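PDB 4MTU: beta-alanyl-CoA:ammonia lyase 2 from Clostridium propionicum, which probably eliminates ammonia from beta-alanyl-CoA, as a hot dog fold lyase, and binds a zinc ion. Local coordinates for residues E39-V44 with L122-D127. Numbering follows the deposited sequence.
Sequences ELMVYV and LFIAKD
Leu122, one residue before the end of strand 106-123, meets Met41 of helix 27-45 along two of its atoms. Leu122 CD2 lies 3.8 Å from Met41 CG, and Leu122 CB is 3.9 Å from that same methylene and 4.0 Å from Met41 SD. Both side chains set CG beside their own backbone N, and Met41 then bends at chi2 (-58°) and again at chi3 (98°), a folded course that lays its CG and SD against Leu122 instead of sending the thioether straight out from the helix. At Phe123 the CB turns away from the helix, while a backbone hydrogen bond to Leu50 pairs the strand end with strand 50-59. Ile124, just past the strand, returns toward the helix. Its chain is extended at chi2 (167°), which carries Ile124 CD1 to 4.1 Å from both Met41 CB and Met41 O, with Met41 SD 4.2 Å from Ile124 CD1. Met41 therefore spans Leu122 of the strand, at its CG, and Ile124 of the loop that follows, at its CB, with the sulfur near both. Tyr83 of strand 82-95 touches Met41 and Ile124, and Ile75 of strand 68-78 touches Met41 and Val44: the helix packs here on the sheet that wraps it, the defining arrangement of the hot dog fold. The side chain of Ile124 also comes within about 4 Å of that of zinc ligand Asp45, and the bound zinc ion lies about 7 Å from it; His142 of this chain also binds zinc. With no hydrogen bond between the segments and all three touching residues buried, the chemistry implies cohesion by apolar contact, bringing a nonpolar side chain close to the metal site.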
ATOM      1  N   GLU A  39      19.756   9.194  -1.547  1.00 10.62           N
ATOM      2  CA  GLU A  39      20.124  10.344  -0.727  1.00 10.64           C
ATOM      3  C   GLU A  39      21.614  10.660  -0.905  1.00 10.72           C
ATOM      4  O   GLU A  39      22.021  11.836  -1.040  1.00 10.99           O
ATOM      5  CB  GLU A  39      19.788  10.066   0.740  1.00 10.83           C
ATOM      6  CG  GLU A  39      19.792  11.330   1.572  1.00 11.70           C
ATOM      7  CD  GLU A  39      19.352  11.162   3.010  1.00 11.77           C
ATOM      8  OE1 GLU A  39      18.684  10.189   3.349  1.00 11.93           O
ATOM      9  OE2 GLU A  39      19.646  12.095   3.818  1.00 13.89           O
ATOM     10  N   LEU A  40      22.471   9.639  -0.897  1.00 10.70           N
ATOM     11  CA  LEU A  40      23.891   9.819  -1.128  1.00 10.90           C
ATOM     12  C   LEU A  40      24.181  10.503  -2.501  1.00 10.81           C
ATOM     13  O   LEU A  40      25.062  11.349  -2.576  1.00 11.81           O
ATOM     14  CB  LEU A  40      24.638   8.494  -1.067  1.00 11.48           C
ATOM     15  CG  LEU A  40      24.700   7.807   0.308  1.00 12.63           C
ATOM     16  CD1 LEU A  40      25.157   6.377   0.167  1.00 13.46           C
ATOM     17  CD2 LEU A  40      25.643   8.557   1.221  1.00 13.28           C
ATOM     18  N   MET A  41      23.437  10.109  -3.510  1.00 10.93           N
ATOM     19  CA  MET A  41      23.649  10.659  -4.835  1.00 11.27           C
ATOM     20  C   MET A  41      23.182  12.112  -4.903  1.00 11.00           C
ATOM     21  O   MET A  41      23.834  12.959  -5.579  1.00 11.95           O
ATOM     22  CB  MET A  41      22.964   9.776  -5.887  1.00 11.63           C
ATOM     23  CG  MET A  41      23.585   8.409  -6.016  1.00 12.62           C
ATOM     24  SD  MET A  41      25.349   8.400  -6.428  1.00 13.47           S
ATOM     25  CE  MET A  41      26.103   8.181  -4.825  1.00 14.26           C
ATOM     26  N   VAL A  42      22.092  12.430  -4.255  1.00 11.00           N
ATOM     27  CA  VAL A  42      21.664  13.817  -4.155  1.00 10.84           C
ATOM     28  C   VAL A  42      22.788  14.661  -3.564  1.00 10.92           C
ATOM     29  O   VAL A  42      23.109  15.757  -4.044  1.00 11.74           O
ATOM     30  CB  VAL A  42      20.353  13.930  -3.313  1.00 11.58           C
ATOM     31  CG1 VAL A  42      20.028  15.409  -3.046  1.00 12.21           C
ATOM     32  CG2 VAL A  42      19.208  13.213  -4.036  1.00 12.54           C
ATOM     33  N   TYR A  43      23.372  14.162  -2.484  1.00 11.23           N
ATOM     34  CA  TYR A  43      24.423  14.922  -1.809  1.00 11.71           C
ATOM     35  C   TYR A  43      25.734  15.040  -2.591  1.00 12.24           C
ATOM     36  O   TYR A  43      26.387  16.068  -2.547  1.00 12.93           O
ATOM     37  CB  TYR A  43      24.700  14.335  -0.420  1.00 12.16           C
ATOM     38  CG  TYR A  43      23.545  14.411   0.535  1.00 12.14           C
ATOM     39  CD1 TYR A  43      22.514  15.335   0.419  1.00 13.49           C
ATOM     40  CD2 TYR A  43      23.458  13.520   1.611  1.00 12.42           C
ATOM     41  CE1 TYR A  43      21.458  15.383   1.290  1.00 13.33           C
ATOM     42  CE2 TYR A  43      22.403  13.579   2.479  1.00 12.89           C
ATOM     43  CZ  TYR A  43      21.400  14.494   2.346  1.00 13.16           C
ATOM     44  OH  TYR A  43      20.321  14.528   3.196  1.00 14.97           O
ATOM     45  N   VAL A  44      26.114  13.980  -3.296  1.00 11.44           N
ATOM     46  CA  VAL A  44      27.423  13.998  -3.970  1.00 12.07           C
ATOM     47  C   VAL A  44      27.369  14.735  -5.298  1.00 11.78           C
ATOM     48  O   VAL A  44      28.379  15.322  -5.718  1.00 13.16           O
ATOM     49  CB  VAL A  44      28.008  12.565  -4.124  1.00 12.93           C
ATOM     50  CG1 VAL A  44      27.375  11.802  -5.231  1.00 13.43           C
ATOM     51  CG2 VAL A  44      29.528  12.687  -4.257  1.00 14.82           C
ATOM     52  N   LEU A 122      25.619   2.987  -8.134  1.00 15.11           N
ATOM     53  CA  LEU A 122      24.671   3.933  -8.648  1.00 13.91           C
ATOM     54  C   LEU A 122      25.358   4.753  -9.781  1.00 14.11           C
ATOM     55  O   LEU A 122      26.569   4.807  -9.861  1.00 15.06           O
ATOM     56  CB  LEU A 122      24.048   4.867  -7.629  1.00 15.50           C
ATOM     57  CG  LEU A 122      23.299   4.124  -6.493  1.00 15.70           C
ATOM     58  CD1 LEU A 122      24.213   3.835  -5.356  1.00 22.80           C
ATOM     59  CD2 LEU A 122      22.079   4.905  -6.030  1.00 16.93           C
ATOM     60  N   PHE A 123      24.520   5.324 -10.642  1.00 13.63           N
ATOM     61  CA  PHE A 123      25.002   6.003 -11.857  1.00 13.78           C
ATOM     62  C   PHE A 123      24.335   7.359 -11.997  1.00 12.81           C
ATOM     63  O   PHE A 123      23.143   7.514 -11.820  1.00 13.65           O
ATOM     64  CB  PHE A 123      24.595   5.140 -13.069  1.00 15.71           C
ATOM     65  CG  PHE A 123      24.881   5.721 -14.414  1.00 17.00           C
ATOM     66  CD1 PHE A 123      26.114   5.524 -15.008  1.00 19.73           C
ATOM     67  CD2 PHE A 123      23.916   6.435 -15.096  1.00 19.18           C
ATOM     68  CE1 PHE A 123      26.352   6.061 -16.255  1.00 22.31           C
ATOM     69  CE2 PHE A 123      24.168   6.952 -16.325  1.00 22.05           C
ATOM     70  CZ  PHE A 123      25.379   6.752 -16.874  1.00 21.51           C
ATOM     71  N   ILE A 124      25.191   8.351 -12.315  1.00 13.65           N
ATOM     72  CA  ILE A 124      24.673   9.656 -12.744  1.00 13.32           C
ATOM     73  C   ILE A 124      25.401   9.983 -14.056  1.00 14.12           C
ATOM     74  O   ILE A 124      26.623  10.089 -14.056  1.00 14.76           O
ATOM     75  CB  ILE A 124      24.848  10.780 -11.746  1.00 13.13           C
ATOM     76  CG1 ILE A 124      24.286  10.447 -10.381  1.00 13.57           C
ATOM     77  CG2 ILE A 124      24.260  12.088 -12.319  1.00 13.77           C
ATOM     78  CD1 ILE A 124      24.701  11.408  -9.284  1.00 14.30           C
ATOM     79  N   ALA A 125      24.670  10.164 -15.152  1.00 14.91           N
ATOM     80  CA  ALA A 125      25.307  10.514 -16.441  1.00 16.78           C
ATOM     81  C   ALA A 125      26.080  11.830 -16.252  1.00 16.06           C
ATOM     82  O   ALA A 125      25.661  12.718 -15.515  1.00 15.27           O
ATOM     83  CB  ALA A 125      24.271  10.680 -17.523  1.00 18.41           C
ATOM     84  N   LYS A 126      27.186  11.925 -16.917  1.00 17.81           N
ATOM     85  CA  LYS A 126      28.071  13.072 -16.759  1.00 21.21           C
ATOM     86  C   LYS A 126      27.340  14.385 -16.917  1.00 20.40           C
ATOM     87  O   LYS A 126      27.573  15.319 -16.100  1.00 20.88           O
ATOM     88  CB  LYS A 126      29.275  12.902 -17.704  1.00 23.89           C
ATOM     89  CG  LYS A 126      30.527  13.447 -17.060  1.00 27.05           C
ATOM     90  CD  LYS A 126      31.063  12.636 -15.827  1.00 27.10           C
ATOM     91  CE  LYS A 126      31.970  13.600 -15.049  1.00 25.25           C
ATOM     92  NZ  LYS A 126      32.651  13.003 -13.859  1.00 27.84           N
ATOM     93  N   ASP A 127      26.456  14.479 -17.891  1.00 20.14           N
ATOM     94  CA  ASP A 127      25.756  15.741 -18.168  1.00 22.52           C
ATOM     95  C   ASP A 127      24.793  16.124 -17.030  1.00 21.93           C
ATOM     96  O   ASP A 127      24.364  17.268 -16.951  1.00 27.66           O
ATOM     97  CB  ASP A 127      24.991  15.721 -19.489  1.00 26.41           C
ATOM     98  CG  ASP A 127      25.792  15.626 -20.762  1.00 38.33           C
ATOM     99  OD1 ASP A 127      27.042  15.850 -20.715  1.00 32.80           O
ATOM    100  OD2 ASP A 127      25.293  15.292 -21.867  1.00 50.07           O
TER